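Local structure of putative cytoplasmic protein (Salmonella enterica subsp. enterica serovar Typhimurium, 4J32) at residues I40-F53 against A79-Y91. The protein is a type VI secretion amidase effector, Tae4, that probably hydrolyses peptidoglycan as an NlpC/P60 papain-like cysteine peptidase and is bound by the immunity protein Tai4. Numbering follows the deposited sequence.
Sequences IGGNVGKNITGGYF and AKVSGADNKFYIY
The N-terminal end of helix 42-49 abuts the beta hairpin of strands 80-82 and 88-90, where V44 N donates to S82 O (3.0 Å) and A84 N to I40 O (2.9 Å). The two bonds run in opposite directions across the junction. The first brings a strand carbonyl to an amide of the first helical turn, which probably gains from the helix dipole. I40 O also receives a water proton, and the same water accepts from D85 N; a second water links N43 N to S82 OG. The chain comes close here because G42 meets G83 and A84 without a side chain, its CA lying 3.8 Å from G83 C.

Next to these polar contacts, I40 lays CG2 over one face of the Y89 ring, 3.9 Å from its centroid. With CG1 beside the backbone N (chi1 -62°), CG2 is left anti to that N and faces the ring, while CD1 reaches on to Y89 CE1. The Y89 hydroxyl in turn donates to D85 OD2 on its syn side, tying the ring to the hairpin turn. V44 CG2 touches both V81 CG2 and Y89 CB, 3.6 Å from each, the two roughly at right angles about it.

Farther along, F53 and Y91 form an offset stack, planes at 21°, with Y91 CB over the F53 face opposite N47 CB. V81 CG2 meets the edge of the F53 ring at CE2 (3.7 Å). N47 ND2 donates back to N43 O, whereas its OD1 accepts from H55 of the immunity protein chain, whose V51 packs on F53 and Y91. The helix N-terminus docks on a two-stranded antiparallel hairpin with a type I turn, while F53, beyond the Schellman motif at G51, stacks on Y91 within the Tae4-Tai4 interface.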
# COMPACT_ATOMS: atom_id res chain seq x y z
N ILE A 40 6.36 3.70 30.17
CA ILE A 40 7.68 3.09 30.27
C ILE A 40 8.77 4.07 29.80
O ILE A 40 9.85 4.14 30.40
CB ILE A 40 7.75 1.71 29.55
CG1 ILE A 40 6.78 0.71 30.19
CG2 ILE A 40 9.20 1.14 29.55
CD1 ILE A 40 6.63 -0.62 29.44
N GLY A 41 8.46 4.82 28.74
CA GLY A 41 9.37 5.86 28.25
C GLY A 41 10.65 5.27 27.70
O GLY A 41 10.71 4.09 27.37
N GLY A 42 11.69 6.10 27.61
CA GLY A 42 12.97 5.68 27.04
C GLY A 42 12.81 5.16 25.62
O GLY A 42 11.97 5.65 24.85
N ASN A 43 13.63 4.16 25.26
CA ASN A 43 13.56 3.57 23.92
C ASN A 43 12.26 2.82 23.64
O ASN A 43 11.82 2.75 22.49
CB ASN A 43 14.77 2.69 23.64
CG ASN A 43 16.06 3.51 23.48
OD1 ASN A 43 16.02 4.73 23.30
ND2 ASN A 43 17.20 2.84 23.52
N VAL A 44 11.67 2.22 24.67
CA VAL A 44 10.33 1.65 24.55
C VAL A 44 9.35 2.72 24.03
O VAL A 44 8.67 2.52 23.00
CB VAL A 44 9.84 1.03 25.89
CG1 VAL A 44 8.34 0.64 25.83
CG2 VAL A 44 10.67 -0.22 26.24
N GLY A 45 9.29 3.85 24.73
CA GLY A 45 8.44 4.96 24.30
C GLY A 45 8.73 5.50 22.90
O GLY A 45 7.81 5.74 22.11
N LYS A 46 10.01 5.71 22.60
CA LYS A 46 10.42 6.19 21.28
C LYS A 46 9.97 5.28 20.15
O LYS A 46 9.47 5.75 19.12
CB LYS A 46 11.94 6.38 21.26
CG LYS A 46 12.36 7.59 22.10
CD LYS A 46 13.81 7.95 21.90
CE LYS A 46 14.16 9.16 22.75
NZ LYS A 46 15.64 9.32 22.86
N ASN A 47 10.12 3.97 20.35
CA ASN A 47 9.69 3.00 19.34
C ASN A 47 8.19 2.90 19.19
O ASN A 47 7.69 2.70 18.08
CB ASN A 47 10.30 1.62 19.58
CG ASN A 47 11.73 1.55 19.09
OD1 ASN A 47 11.99 1.45 17.89
ND2 ASN A 47 12.68 1.63 20.02
N ILE A 48 7.48 3.05 20.30
CA ILE A 48 6.01 3.12 20.26
C ILE A 48 5.49 4.40 19.59
O ILE A 48 4.59 4.34 18.74
CB ILE A 48 5.42 2.85 21.66
CG1 ILE A 48 5.58 1.35 21.99
CG2 ILE A 48 3.95 3.30 21.75
CD1 ILE A 48 5.31 1.06 23.46
N THR A 49 6.09 5.54 19.92
CA THR A 49 5.74 6.80 19.27
C THR A 49 5.98 6.74 17.77
O THR A 49 5.18 7.27 16.98
CB THR A 49 6.50 7.98 19.92
OG1 THR A 49 6.09 8.08 21.29
CG2 THR A 49 6.26 9.31 19.19
N GLY A 50 7.08 6.09 17.37
CA GLY A 50 7.42 5.93 15.96
C GLY A 50 6.54 4.91 15.24
O GLY A 50 6.57 4.79 14.02
N GLY A 51 5.74 4.17 16.00
CA GLY A 51 4.87 3.14 15.46
C GLY A 51 5.50 1.78 15.22
O GLY A 51 4.84 0.86 14.71
N TYR A 52 6.77 1.62 15.60
CA TYR A 52 7.49 0.37 15.32
C TYR A 52 6.96 -0.79 16.14
O TYR A 52 7.00 -1.93 15.68
CB TYR A 52 8.99 0.50 15.63
CG TYR A 52 9.68 1.54 14.81
CD1 TYR A 52 10.29 1.21 13.61
CD2 TYR A 52 9.73 2.88 15.24
CE1 TYR A 52 10.93 2.18 12.83
CE2 TYR A 52 10.36 3.86 14.47
CZ TYR A 52 10.96 3.49 13.27
OH TYR A 52 11.61 4.44 12.51
N PHE A 53 6.52 -0.51 17.37
CA PHE A 53 5.93 -1.57 18.20
C PHE A 53 4.45 -1.29 18.31
O PHE A 53 4.07 -0.16 18.63
CB PHE A 53 6.51 -1.57 19.62
CG PHE A 53 8.01 -1.74 19.69
CD1 PHE A 53 8.72 -2.35 18.66
CD2 PHE A 53 8.69 -1.34 20.85
CE1 PHE A 53 10.11 -2.54 18.75
CE2 PHE A 53 10.07 -1.52 20.96
CZ PHE A 53 10.78 -2.10 19.90
N ALA A 79 16.09 -9.83 21.32
CA ALA A 79 16.00 -8.42 20.97
C ALA A 79 15.24 -7.66 22.08
O ALA A 79 14.19 -8.10 22.55
CB ALA A 79 15.31 -8.25 19.61
N LYS A 80 15.79 -6.53 22.52
CA LYS A 80 15.16 -5.77 23.60
C LYS A 80 15.58 -4.31 23.49
O LYS A 80 16.59 -4.00 22.86
CB LYS A 80 15.60 -6.33 24.97
CG LYS A 80 17.09 -6.15 25.26
CD LYS A 80 17.57 -6.98 26.47
CE LYS A 80 17.91 -8.42 26.10
NZ LYS A 80 19.15 -8.49 25.26
N VAL A 81 14.76 -3.44 24.08
CA VAL A 81 15.09 -2.02 24.15
C VAL A 81 14.92 -1.55 25.58
O VAL A 81 14.11 -2.09 26.34
CB VAL A 81 14.24 -1.15 23.19
CG1 VAL A 81 14.44 -1.55 21.73
CG2 VAL A 81 12.77 -1.25 23.53
N SER A 82 15.64 -0.48 25.94
CA SER A 82 15.58 0.01 27.30
C SER A 82 14.36 0.93 27.54
O SER A 82 13.86 1.58 26.60
CB SER A 82 16.88 0.70 27.68
OG SER A 82 17.20 1.74 26.78
N GLY A 83 13.86 0.93 28.78
CA GLY A 83 12.90 1.94 29.23
C GLY A 83 13.58 3.16 29.87
O GLY A 83 14.82 3.21 29.99
N ALA A 84 12.78 4.13 30.29
CA ALA A 84 13.31 5.28 31.06
C ALA A 84 13.97 4.83 32.38
O ALA A 84 14.84 5.52 32.90
CB ALA A 84 12.21 6.30 31.33
N ASP A 85 13.57 3.66 32.88
CA ASP A 85 14.16 3.02 34.06
C ASP A 85 15.54 2.38 33.80
O ASP A 85 16.15 1.84 34.73
CB ASP A 85 13.21 1.97 34.64
CG ASP A 85 12.85 0.87 33.63
OD1 ASP A 85 13.37 0.88 32.48
OD2 ASP A 85 12.01 0.01 33.98
N ASN A 86 16.01 2.43 32.55
CA ASN A 86 17.26 1.77 32.13
C ASN A 86 17.22 0.24 32.27
O ASN A 86 18.27 -0.42 32.25
CB ASN A 86 18.48 2.36 32.86
CG ASN A 86 18.60 3.84 32.65
OD1 ASN A 86 18.41 4.34 31.54
ND2 ASN A 86 18.89 4.57 33.72
N LYS A 87 16.02 -0.31 32.43
CA LYS A 87 15.80 -1.76 32.37
C LYS A 87 15.36 -2.15 30.96
O LYS A 87 15.06 -1.29 30.15
CB LYS A 87 14.77 -2.20 33.43
CG LYS A 87 15.18 -1.78 34.87
CD LYS A 87 14.21 -2.31 35.92
CE LYS A 87 14.51 -1.68 37.29
NZ LYS A 87 13.37 -1.97 38.22
N PHE A 88 15.32 -3.46 30.69
CA PHE A 88 15.19 -3.93 29.30
C PHE A 88 13.89 -4.65 29.02
O PHE A 88 13.39 -5.40 29.88
CB PHE A 88 16.39 -4.79 28.92
CG PHE A 88 17.70 -4.13 29.21
CD1 PHE A 88 18.22 -3.17 28.33
CD2 PHE A 88 18.40 -4.40 30.39
CE1 PHE A 88 19.43 -2.51 28.62
CE2 PHE A 88 19.60 -3.76 30.68
CZ PHE A 88 20.11 -2.80 29.79
N TYR A 89 13.38 -4.43 27.81
CA TYR A 89 12.04 -4.85 27.41
C TYR A 89 12.09 -5.58 26.10
O TYR A 89 12.45 -5.00 25.07
CB TYR A 89 11.12 -3.61 27.32
CG TYR A 89 10.92 -2.96 28.67
CD1 TYR A 89 9.79 -3.26 29.43
CD2 TYR A 89 11.88 -2.09 29.21
CE1 TYR A 89 9.61 -2.70 30.70
CE2 TYR A 89 11.71 -1.52 30.48
CZ TYR A 89 10.57 -1.84 31.21
OH TYR A 89 10.39 -1.31 32.45
N ILE A 90 11.76 -6.87 26.15
CA ILE A 90 11.65 -7.73 24.97
C ILE A 90 10.39 -7.36 24.19
O ILE A 90 9.33 -7.15 24.78
CB ILE A 90 11.67 -9.22 25.41
CG1 ILE A 90 13.09 -9.62 25.86
CG2 ILE A 90 11.10 -10.17 24.29
CD1 ILE A 90 13.16 -11.04 26.53
N TYR A 91 10.50 -7.28 22.87
CA TYR A 91 9.40 -6.75 22.06
C TYR A 91 8.79 -7.74 21.07
O TYR A 91 7.83 -7.40 20.35
CB TYR A 91 9.79 -5.42 21.40
CG TYR A 91 11.03 -5.47 20.50
CD1 TYR A 91 10.93 -5.87 19.17
CD2 TYR A 91 12.29 -5.11 20.98
CE1 TYR A 91 12.05 -5.90 18.32
CE2 TYR A 91 13.42 -5.12 20.14
CZ TYR A 91 13.28 -5.50 18.81
OH TYR A 91 14.36 -5.55 17.96
O HOH W 1 10.63 3.26 32.78
O HOH W 2 15.82 4.03 27.13